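Local structure of adenylosuccinate lyase (Francisella tularensis subsp. tularensis SCHU S4, 4EEI) at residues Val26-Leu31 against Lys86-Gly91; Thr93-Ile98 against Thr211-Arg216; Ile98-Ser103 against Val178-Ala183. The protein probably cleaves adenylosuccinate to AMP and fumarate, and the corresponding succinocarboxamide ribotide likewise, serving two steps of purine biosynthesis. One frame throughout, in Å; residues are numbered along the deposited sequence. Where two conformers were deposited one is given.

Contact 1 of 3, residues Val26-Leu31 against Lys86-Gly91; sequences VELAIL and KFFHFG
Glu27 and His89 join helix 16-33 to the loop ahead of helix 94-131 by a polar contact. His89 ND1 donates to Glu27 OE2 over a short 2.5 Å. The bond is nearly straight, with an N-H...O angle of 166°. It uses the syn lone pair of OE2 and lies close to the imidazole plane, so the oxygen sits at the ring edge. The carboxylate is nevertheless turned 56° from that ring. Glu27 gets there through a bend at chi2 (-83°), which swings the acid toward His89.

A water adds a second polar link. The water donates to Glu27 O, and its oxygen lies 2.7 Å from Glu27 OE1, to which it also donates. It accepts from His89 N. Both carboxylate oxygens are therefore engaged, and the glutamate is gripped at its tip and its backbone.

The rest is packing. The Phe88 ring lies across the stem of Glu27, with CZ 3.7 Å from Glu27 CB. Glu27 OE1 stands over one face of this ring, and Leu28 CD2 comes to its edge, 4.2 Å from Phe88 CE1. Leu31 uses one branch on the neighbouring residue: its CD1 reaches Phe87 CB at 3.8 Å and Phe87 O at 3.4 Å. Phe87 and Phe90 also pack on Val361 of the second subunit.

The core of the contact is a His-carboxylate hydrogen bond. The His89 side chain is about 5 Å from the bound succinate. Its bond to Glu27 is consistent with holding the imidazole in place near the ligand site.

Contact 2 of 3, residues Thr93-Ile98 against Thr211-Arg216; sequences TSSDII and TQVIPR. With AMP (adenosine monophosphate), chain O; SIN (succinic acid), chain S.
Ser95 and Val213 bring the two backbones closest, with CA atoms 5.8 Å apart, where the first turn of helix 94-131 meets an irregular loop. No hydrogen bond crosses between the segments; packing and shared ligands join them. Ser95 CB rests 3.5 Å from Gln212 O, and Ser95 OG lies against Val213 CG1. Thr93 crosses Gln212 at about a right angle, its OG1 3.6 Å from Gln212 NE2 and its CG2 against Gln212 CG.

Gln212 reaches both ligands. Its CG is anti to the backbone N (chi1 -177°), and the extended chain beyond it places the amide between them. OE1 accepts from AMP N6 at 2.8 Å. NE2 gives succinate O2 a weak bond of 3.4 Å. Arg301 also donates to OE1, and NE2 also reaches Ala183 O, which fixes the flip of the amide. Arg301 holds Ser95 OG as well.

Ser94 grips the other end of succinate. Its N donates to succinate O3 at 3.1 Å and its OG to O4 at 2.9 Å. The helix N terminus may help stabilise this carboxylate. Asp96 OD2 accepts from Thr93 N at 3.0 Å, from above the carboxylate plane, and also takes Gly182 N.

AMP and succinate mark the active site, where Ser140 of the second subunit also binds succinate. Helix 16-33 backs the helix start, with Met23 on Ile97 and Ile98, as does Ile69 of helix 68-77. The partner loop connects helix 192-202 to helix 217-244.

Contact 3 of 3, residues Ile98-Ser103 against Val178-Ala183; sequences IDSALS and VQFSGA. With EDO (1,2-ethanediol), chain P.
Ser100 and Gln179 share the one hydrogen bond across this contact. The Ser100 side chain can be followed outward. Its CB packs on Val178, 3.8 Å from Val178 CB. Its OG comes closer still, 3.4 Å from the same Val178 CB. This OG accepts from Gln179 N at 2.9 Å, along a nearly straight line (170°). With OG beside the backbone N (chi1 -66°), the hydroxyl also reaches back to Asp96 O one turn earlier and donates to it. The hydroxyl is thus used both as donor and as acceptor, which suits its burial. The Phe180 ring lies nearby, with CZ 4.4 Å from Ser100 OG. That ring packs on Val26 and Ile30 of helix 16-33.

Gln179 follows with its side chain. Its CG passes 4.1 Å from Ser100 OG. The chain then runs extended, and its amide ends beside Asp99, with NE2 3.9 Å from Asp99 OD2. The amide and carboxylate planes are 23° apart. Each group has stronger partners: NE2 donates to Gln212 O, while OD2 takes a salt bridge from Arg216 and a bond from Ile214 N.

A 1,2-ethanediol, probably from the crystallisation liquor, donates from O2 to Asp99 O at 2.9 Å.

This is a buried loop-on-helix junction in the lyase fold. The side chain of Asp99 is about 8 Å from the bound AMP, consistent with packing next to the nucleotide pocket. There Gln179 NE2 bonds to the backbone O of the pocket residue Gln212.

From the N terminus, contact 1 comes first. It closes the loop that leaves helix 16-33 and runs through helices 43-50, 55-65 and 68-77. Contact 2 opens only afterwards, at the start of helix 94-131. Contact 3 opens on the same helix and shares Ile98 with it. The chain then makes the hairpin 135-149 and helix 151-173. Contact 3 closes at 178-183, and contact 2 closes later at 211-216, so contact 3 is enclosed by contact 2. Contact 1 stands in series with both. Ile97 packs against Glu27 and His89, joining contacts 1 and 2. Helix 94-131 thus ties the N-terminal helices to the two later loops around the ligand site.

Contact 1 of 3, residues Val26-Leu31 against Lys86-Gly91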
loop_
_atom_site.group_PDB
_atom_site.type_symbol
_atom_site.label_atom_id
_atom_site.label_comp_id
_atom_site.label_asym_id
_atom_site.label_seq_id
_atom_site.Cartn_x
_atom_site.Cartn_y
_atom_site.Cartn_z
ATOM N N VAL B 26 22.253 27.017 -0.291
ATOM C CA VAL B 26 21.891 26.938 1.124
ATOM C C VAL B 26 23.068 27.241 2.055
ATOM O O VAL B 26 22.915 27.984 3.036
ATOM C CB VAL B 26 21.267 25.566 1.439
ATOM C CG1 VAL B 26 20.950 25.445 2.912
ATOM C CG2 VAL B 26 20.011 25.382 0.609
ATOM N N GLU B 27 24.238 26.674 1.760
ATOM C CA GLU B 27 25.441 26.966 2.547
ATOM C C GLU B 27 25.755 28.462 2.534
ATOM O O GLU B 27 26.185 29.028 3.541
ATOM C CB GLU B 27 26.662 26.214 1.995
ATOM C CG GLU B 27 26.651 24.695 2.177
ATOM C CD GLU B 27 27.141 24.244 3.553
ATOM O OE1 GLU B 27 27.256 25.089 4.475
ATOM O OE2 GLU B 27 27.416 23.031 3.714
ATOM N N LEU B 28 25.544 29.104 1.392
ATOM C CA LEU B 28 25.916 30.508 1.256
ATOM C C LEU B 28 24.869 31.407 1.891
ATOM O O LEU B 28 25.166 32.530 2.286
ATOM C CB LEU B 28 26.122 30.871 -0.214
ATOM C CG LEU B 28 27.313 30.172 -0.856
ATOM C CD1 LEU B 28 27.438 30.556 -2.323
ATOM C CD2 LEU B 28 28.580 30.522 -0.086
ATOM N N ALA B 29 23.639 30.912 1.986
ATOM C CA ALA B 29 22.583 31.664 2.668
ATOM C C ALA B 29 22.887 31.811 4.161
ATOM O O ALA B 29 22.812 32.916 4.714
ATOM C CB ALA B 29 21.227 31.008 2.453
ATOM N N ILE B 30 23.226 30.705 4.822
ATOM C CA ILE B 30 23.568 30.781 6.240
ATOM C C ILE B 30 24.907 31.508 6.432
ATOM O O ILE B 30 25.086 32.259 7.393
ATOM C CB ILE B 30 23.558 29.385 6.922
ATOM C CG1 ILE B 30 23.754 29.528 8.433
ATOM C CG2 ILE B 30 24.618 28.462 6.327
ATOM C CD1 ILE B 30 22.683 30.374 9.093
ATOM N N LEU B 31 25.839 31.320 5.504
ATOM C CA LEU B 31 27.139 31.987 5.617
ATOM C C LEU B 31 26.967 33.501 5.547
ATOM O O LEU B 31 27.601 34.239 6.299
ATOM C CB LEU B 31 28.103 31.502 4.527
ATOM C CG LEU B 31 29.528 32.067 4.529
ATOM C CD1 LEU B 31 30.277 31.699 5.798
ATOM C CD2 LEU B 31 30.303 31.584 3.298
ATOM N N LYS B 86 37.122 29.374 5.785
ATOM C CA LYS B 86 37.100 29.116 7.226
ATOM C C LYS B 86 35.709 28.900 7.834
ATOM O O LYS B 86 35.513 27.992 8.652
ATOM C CB LYS B 86 37.814 30.235 7.981
ATOM C CG LYS B 86 37.802 30.024 9.474
ATOM C CD LYS B 86 38.823 30.888 10.189
ATOM C CE LYS B 86 38.912 30.469 11.640
ATOM N NZ LYS B 86 39.913 31.238 12.433
ATOM N N PHE B 87 34.752 29.737 7.452
ATOM C CA PHE B 87 33.435 29.675 8.067
ATOM C C PHE B 87 32.431 28.937 7.196
ATOM O O PHE B 87 31.231 28.948 7.470
ATOM C CB PHE B 87 32.941 31.079 8.423
ATOM C CG PHE B 87 33.699 31.710 9.560
ATOM C CD1 PHE B 87 34.578 32.761 9.335
ATOM C CD2 PHE B 87 33.550 31.234 10.849
ATOM C CE1 PHE B 87 35.279 33.336 10.380
ATOM C CE2 PHE B 87 34.245 31.802 11.897
ATOM C CZ PHE B 87 35.113 32.854 11.665
ATOM N N PHE B 88 32.925 28.284 6.150
ATOM C CA PHE B 88 32.055 27.468 5.318
ATOM C C PHE B 88 31.540 26.308 6.165
ATOM O O PHE B 88 32.315 25.643 6.859
ATOM C CB PHE B 88 32.790 26.955 4.079
ATOM C CG PHE B 88 31.870 26.457 2.997
ATOM C CD1 PHE B 88 31.212 27.353 2.166
ATOM C CD2 PHE B 88 31.649 25.095 2.821
ATOM C CE1 PHE B 88 30.356 26.904 1.165
ATOM C CE2 PHE B 88 30.796 24.635 1.822
ATOM C CZ PHE B 88 30.146 25.542 0.994
ATOM N N HIS B 89 30.228 26.104 6.134
ATOM C CA HIS B 89 29.588 25.040 6.906
ATOM C C HIS B 89 29.869 25.181 8.405
ATOM O O HIS B 89 30.337 24.251 9.059
ATOM C CB HIS B 89 30.041 23.671 6.395
ATOM C CG HIS B 89 29.131 22.550 6.784
ATOM N ND1 HIS B 89 28.025 22.198 6.039
ATOM C CD2 HIS B 89 29.161 21.701 7.837
ATOM C CE1 HIS B 89 27.413 21.179 6.618
ATOM N NE2 HIS B 89 28.082 20.860 7.712
ATOM N N PHE B 90 29.580 26.357 8.945
ATOM C CA PHE B 90 29.852 26.634 10.340
ATOM C C PHE B 90 28.547 26.568 11.124
ATOM O O PHE B 90 27.554 27.178 10.726
ATOM C CB PHE B 90 30.489 28.021 10.454
ATOM C CG PHE B 90 30.904 28.395 11.841
ATOM C CD1 PHE B 90 30.051 29.123 12.657
ATOM C CD2 PHE B 90 32.158 28.056 12.320
ATOM C CE1 PHE B 90 30.435 29.492 13.929
ATOM C CE2 PHE B 90 32.550 28.418 13.601
ATOM C CZ PHE B 90 31.684 29.137 14.409
ATOM N N GLY B 91 28.537 25.803 12.212
ATOM C CA GLY B 91 27.384 25.755 13.100
ATOM C C GLY B 91 26.246 24.850 12.646
ATOM O O GLY B 91 25.497 24.323 13.477
HETATM O O HOH W 1 28.093 27.619 5.121
#

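Contact 2 of 3, residues Thr93-Ile98 against Thr211-Arg216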
loop_
_atom_site.group_PDB
_atom_site.type_symbol
_atom_site.label_atom_id
_atom_site.label_comp_id
_atom_site.label_asym_id
_atom_site.label_seq_id
_atom_site.Cartn_x
_atom_site.Cartn_y
_atom_site.Cartn_z
ATOM N N THR B 93 24.320 21.510 10.951
ATOM C CA THR B 93 24.493 20.069 10.823
ATOM C C THR B 93 24.328 19.736 9.332
ATOM O O THR B 93 23.733 20.532 8.592
ATOM C CB THR B 93 23.462 19.313 11.705
ATOM O OG1 THR B 93 23.811 17.928 11.790
ATOM C CG2 THR B 93 22.062 19.453 11.134
ATOM N N SER B 94 24.870 18.607 8.866
ATOM C CA SER B 94 24.742 18.257 7.444
ATOM C C SER B 94 23.302 18.361 6.939
ATOM O O SER B 94 23.058 18.874 5.850
ATOM C CB SER B 94 25.296 16.855 7.147
ATOM O OG SER B 94 26.668 16.763 7.468
ATOM N N SER B 95 22.340 17.901 7.731
ATOM C CA SER B 95 20.967 17.885 7.240
ATOM C C SER B 95 20.274 19.253 7.235
ATOM O O SER B 95 19.223 19.399 6.617
ATOM C CB SER B 95 20.128 16.828 7.966
ATOM O OG SER B 95 20.414 15.542 7.456
ATOM N N ASP B 96 20.838 20.248 7.916
ATOM C CA ASP B 96 20.345 21.613 7.738
ATOM C C ASP B 96 20.541 21.964 6.272
ATOM O O ASP B 96 19.701 22.607 5.647
ATOM C CB ASP B 96 21.147 22.616 8.580
ATOM C CG ASP B 96 20.797 22.582 10.062
ATOM O OD1 ASP B 96 19.648 22.254 10.416
ATOM O OD2 ASP B 96 21.690 22.914 10.876
ATOM N N ILE B 97 21.668 21.529 5.720
ATOM C CA ILE B 97 21.979 21.830 4.327
ATOM C C ILE B 97 21.193 20.925 3.382
ATOM O O ILE B 97 20.560 21.397 2.433
ATOM C CB ILE B 97 23.486 21.693 4.041
ATOM C CG1 ILE B 97 24.309 22.539 5.018
ATOM C CG2 ILE B 97 23.793 22.070 2.591
ATOM C CD1 ILE B 97 23.953 24.030 5.026
ATOM N N ILE B 98 21.229 19.622 3.638
ATOM C CA ILE B 98 20.576 18.655 2.748
ATOM C C ILE B 98 19.082 18.915 2.626
ATOM O O ILE B 98 18.545 18.970 1.520
ATOM C CB ILE B 98 20.749 17.212 3.254
ATOM C CG1 ILE B 98 22.220 16.820 3.283
ATOM C CG2 ILE B 98 19.958 16.239 2.388
ATOM C CD1 ILE B 98 22.494 15.539 4.065
ATOM N N THR B 211 14.369 18.971 13.931
ATOM C CA THR B 211 15.295 18.163 14.707
ATOM C C THR B 211 16.702 18.329 14.150
ATOM O O THR B 211 17.090 19.427 13.759
ATOM C CB THR B 211 14.897 16.674 14.712
ATOM O OG1 THR B 211 14.672 16.227 13.370
ATOM C CG2 THR B 211 13.632 16.466 15.529
ATOM N N GLN B 212 17.353 17.205 13.882
ATOM C CA GLN B 212 18.458 17.220 12.946
ATOM C C GLN B 212 17.853 17.488 11.573
ATOM O O GLN B 212 18.454 18.156 10.736
ATOM C CB GLN B 212 19.213 15.893 12.952
ATOM C CG GLN B 212 20.422 15.880 12.030
ATOM C CD GLN B 212 21.461 14.857 12.439
ATOM O OE1 GLN B 212 21.561 13.786 11.844
ATOM N NE2 GLN B 212 22.244 15.184 13.461
ATOM N N VAL B 213 16.664 16.936 11.350
ATOM C CA VAL B 213 16.024 16.960 10.042
ATOM C C VAL B 213 14.754 17.804 10.058
ATOM O O VAL B 213 14.228 18.131 11.120
ATOM C CB VAL B 213 15.672 15.541 9.560
ATOM C CG1 VAL B 213 16.935 14.721 9.358
ATOM C CG2 VAL B 213 14.740 14.863 10.552
ATOM N N ILE B 214 14.269 18.150 8.872
ATOM C CA ILE B 214 12.918 18.676 8.713
ATOM C C ILE B 214 11.988 17.470 8.756
ATOM O O ILE B 214 12.308 16.433 8.166
ATOM C CB ILE B 214 12.807 19.397 7.364
ATOM C CG1 ILE B 214 13.482 20.772 7.453
ATOM C CG2 ILE B 214 11.358 19.529 6.912
ATOM C CD1 ILE B 214 13.470 21.550 6.147
ATOM N N PRO B 215 10.851 17.576 9.468
ATOM C CA PRO B 215 9.989 16.388 9.610
ATOM C C PRO B 215 9.411 15.926 8.271
ATOM O O PRO B 215 9.074 16.746 7.409
ATOM C CB PRO B 215 8.875 16.855 10.567
ATOM C CG PRO B 215 8.896 18.373 10.477
ATOM C CD PRO B 215 10.338 18.735 10.230
ATOM N N ARG B 216 9.305 14.613 8.098
ATOM C CA ARG B 216 8.997 14.061 6.781
ATOM C C ARG B 216 7.526 14.088 6.404
ATOM O O ARG B 216 7.174 13.678 5.292
ATOM C CB ARG B 216 9.566 12.641 6.650
ATOM C CG ARG B 216 10.744 12.545 5.672
ATOM C CD ARG B 216 11.864 13.516 6.046
ATOM N NE ARG B 216 12.882 13.626 4.993
ATOM C CZ ARG B 216 13.881 14.503 5.012
ATOM N NH1 ARG B 216 13.998 15.353 6.025
ATOM N NH2 ARG B 216 14.763 14.531 4.027
HETATM P P AMP O . 22.575 6.870 1.907
HETATM O O1P AMP O . 23.108 6.090 0.733
HETATM O O2P AMP O . 22.032 6.018 3.025
HETATM O O3P AMP O . 21.697 8.035 1.531
HETATM O "O5'" AMP O . 23.882 7.562 2.542
HETATM C "C5'" AMP O . 23.757 8.572 3.543
HETATM C "C4'" AMP O . 25.048 9.379 3.614
HETATM O "O4'" AMP O . 24.939 10.395 4.614
HETATM C "C3'" AMP O . 26.228 8.501 3.995
HETATM O "O3'" AMP O . 27.316 8.780 3.114
HETATM C "C2'" AMP O . 26.596 8.921 5.400
HETATM O "O2'" AMP O . 28.012 8.897 5.591
HETATM C "C1'" AMP O . 26.059 10.338 5.499
HETATM N N9 AMP O . 25.659 10.659 6.889
HETATM C C8 AMP O . 25.982 9.954 7.987
HETATM N N7 AMP O . 25.462 10.523 9.101
HETATM C C5 AMP O . 24.789 11.622 8.717
HETATM C C6 AMP O . 24.003 12.681 9.388
HETATM N N6 AMP O . 23.830 12.676 10.730
HETATM N N1 AMP O . 23.467 13.648 8.614
HETATM C C2 AMP O . 23.633 13.663 7.278
HETATM N N3 AMP O . 24.332 12.734 6.604
HETATM C C4 AMP O . 24.924 11.707 7.257
HETATM C C1 SIN S . 25.798 12.723 13.020
HETATM O O1 SIN S . 26.257 11.593 13.289
HETATM O O2 SIN S . 25.036 13.350 13.789
HETATM C C2 SIN S . 26.182 13.355 11.702
HETATM C C3 SIN S . 26.354 14.857 11.878
HETATM C C4 SIN S . 26.677 15.481 10.541
HETATM O O3 SIN S . 26.688 16.727 10.451
HETATM O O4 SIN S . 26.920 14.728 9.576
#

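Contact 3 of 3, residues Ile98-Ser103 against Val178-Ala183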
loop_
_atom_site.group_PDB
_atom_site.type_symbol
_atom_site.label_atom_id
_atom_site.label_comp_id
_atom_site.label_asym_id
_atom_site.label_seq_id
_atom_site.Cartn_x
_atom_site.Cartn_y
_atom_site.Cartn_z
ATOM N N ILE B 98 21.229 19.622 3.638
ATOM C CA ILE B 98 20.576 18.655 2.748
ATOM C C ILE B 98 19.082 18.915 2.626
ATOM O O ILE B 98 18.545 18.970 1.520
ATOM C CB ILE B 98 20.749 17.212 3.254
ATOM C CG1 ILE B 98 22.220 16.820 3.283
ATOM C CG2 ILE B 98 19.958 16.239 2.388
ATOM C CD1 ILE B 98 22.494 15.539 4.065
ATOM N N ASP B 99 18.411 19.054 3.763
ATOM C CA ASP B 99 16.960 19.170 3.763
ATOM C C ASP B 99 16.497 20.519 3.232
ATOM O O ASP B 99 15.473 20.599 2.564
ATOM C CB ASP B 99 16.388 18.904 5.167
ATOM C CG ASP B 99 16.414 17.424 5.549
ATOM O OD1 ASP B 99 16.801 16.574 4.708
ATOM O OD2 ASP B 99 16.026 17.111 6.697
ATOM N N SER B 100 17.242 21.577 3.528
ATOM C CA SER B 100 16.889 22.886 3.002
ATOM C C SER B 100 17.086 22.922 1.488
ATOM O O SER B 100 16.275 23.489 0.756
ATOM C CB SER B 100 17.692 23.985 3.702
ATOM O OG SER B 100 17.331 24.062 5.074
ATOM N N ALA B 101 18.149 22.287 1.007
ATOM C CA ALA B 101 18.392 22.249 -0.426
ATOM C C ALA B 101 17.359 21.352 -1.098
ATOM O O ALA B 101 16.938 21.615 -2.223
ATOM C CB ALA B 101 19.812 21.780 -0.725
ATOM N N LEU B 102 16.948 20.293 -0.409
ATOM C CA LEU B 102 15.931 19.391 -0.956
ATOM C C LEU B 102 14.623 20.145 -1.157
ATOM O O LEU B 102 13.915 19.916 -2.130
ATOM C CB LEU B 102 15.719 18.205 -0.015
ATOM C CG LEU B 102 14.635 17.200 -0.379
ATOM C CD1 LEU B 102 14.911 16.615 -1.752
ATOM C CD2 LEU B 102 14.603 16.094 0.662
ATOM N N SER B 103 14.310 21.060 -0.242
ATOM C CA SER B 103 13.104 21.874 -0.392
ATOM C C SER B 103 13.163 22.715 -1.647
ATOM O O SER B 103 12.135 22.949 -2.285
ATOM C CB SER B 103 12.888 22.780 0.816
ATOM O OG SER B 103 12.549 22.009 1.949
ATOM N N VAL B 178 12.612 25.551 5.409
ATOM C CA VAL B 178 14.036 25.284 5.545
ATOM C C VAL B 178 14.398 25.250 7.028
ATOM O O VAL B 178 13.588 25.635 7.884
ATOM C CB VAL B 178 14.879 26.334 4.802
ATOM C CG1 VAL B 178 14.601 26.271 3.298
ATOM C CG2 VAL B 178 14.570 27.719 5.347
ATOM N N GLN B 179 15.602 24.782 7.344
ATOM C CA GLN B 179 16.053 24.763 8.730
ATOM C C GLN B 179 17.525 25.120 8.818
ATOM O O GLN B 179 18.322 24.721 7.971
ATOM C CB GLN B 179 15.822 23.383 9.369
ATOM C CG GLN B 179 16.547 22.238 8.637
ATOM C CD GLN B 179 16.943 21.092 9.562
ATOM O OE1 GLN B 179 16.847 21.203 10.782
ATOM N NE2 GLN B 179 17.398 19.988 8.978
ATOM N N PHE B 180 17.884 25.878 9.847
ATOM C CA PHE B 180 19.285 26.051 10.198
ATOM C C PHE B 180 19.363 26.001 11.719
ATOM O O PHE B 180 19.600 27.014 12.378
ATOM C CB PHE B 180 19.827 27.380 9.657
ATOM C CG PHE B 180 19.754 27.504 8.156
ATOM C CD1 PHE B 180 20.803 27.066 7.359
ATOM C CD2 PHE B 180 18.643 28.075 7.544
ATOM C CE1 PHE B 180 20.746 27.181 5.975
ATOM C CE2 PHE B 180 18.573 28.200 6.146
ATOM C CZ PHE B 180 19.625 27.750 5.367
ATOM N N SER B 181 19.139 24.810 12.273
ATOM C CA SER B 181 18.958 24.659 13.711
ATOM C C SER B 181 20.076 23.859 14.385
ATOM O O SER B 181 20.088 23.705 15.602
ATOM C CB SER B 181 17.595 24.021 14.003
ATOM O OG SER B 181 17.420 22.816 13.280
ATOM N N GLY B 182 21.013 23.339 13.603
ATOM C CA GLY B 182 22.123 22.611 14.192
ATOM C C GLY B 182 21.793 21.154 14.486
ATOM O O GLY B 182 20.721 20.662 14.125
ATOM N N ALA B 183 22.725 20.484 15.158
ATOM C CA ALA B 183 22.742 19.026 15.314
ATOM C C ALA B 183 21.401 18.350 15.625
ATOM O O ALA B 183 21.054 17.363 14.985
ATOM C CB ALA B 183 23.790 18.627 16.355
HETATM C C1 EDO P . 11.077 18.956 2.227
HETATM O O1 EDO P . 10.228 18.739 3.370
HETATM C C2 EDO P . 12.549 18.825 2.621
HETATM O O2 EDO P . 12.851 19.796 3.629
#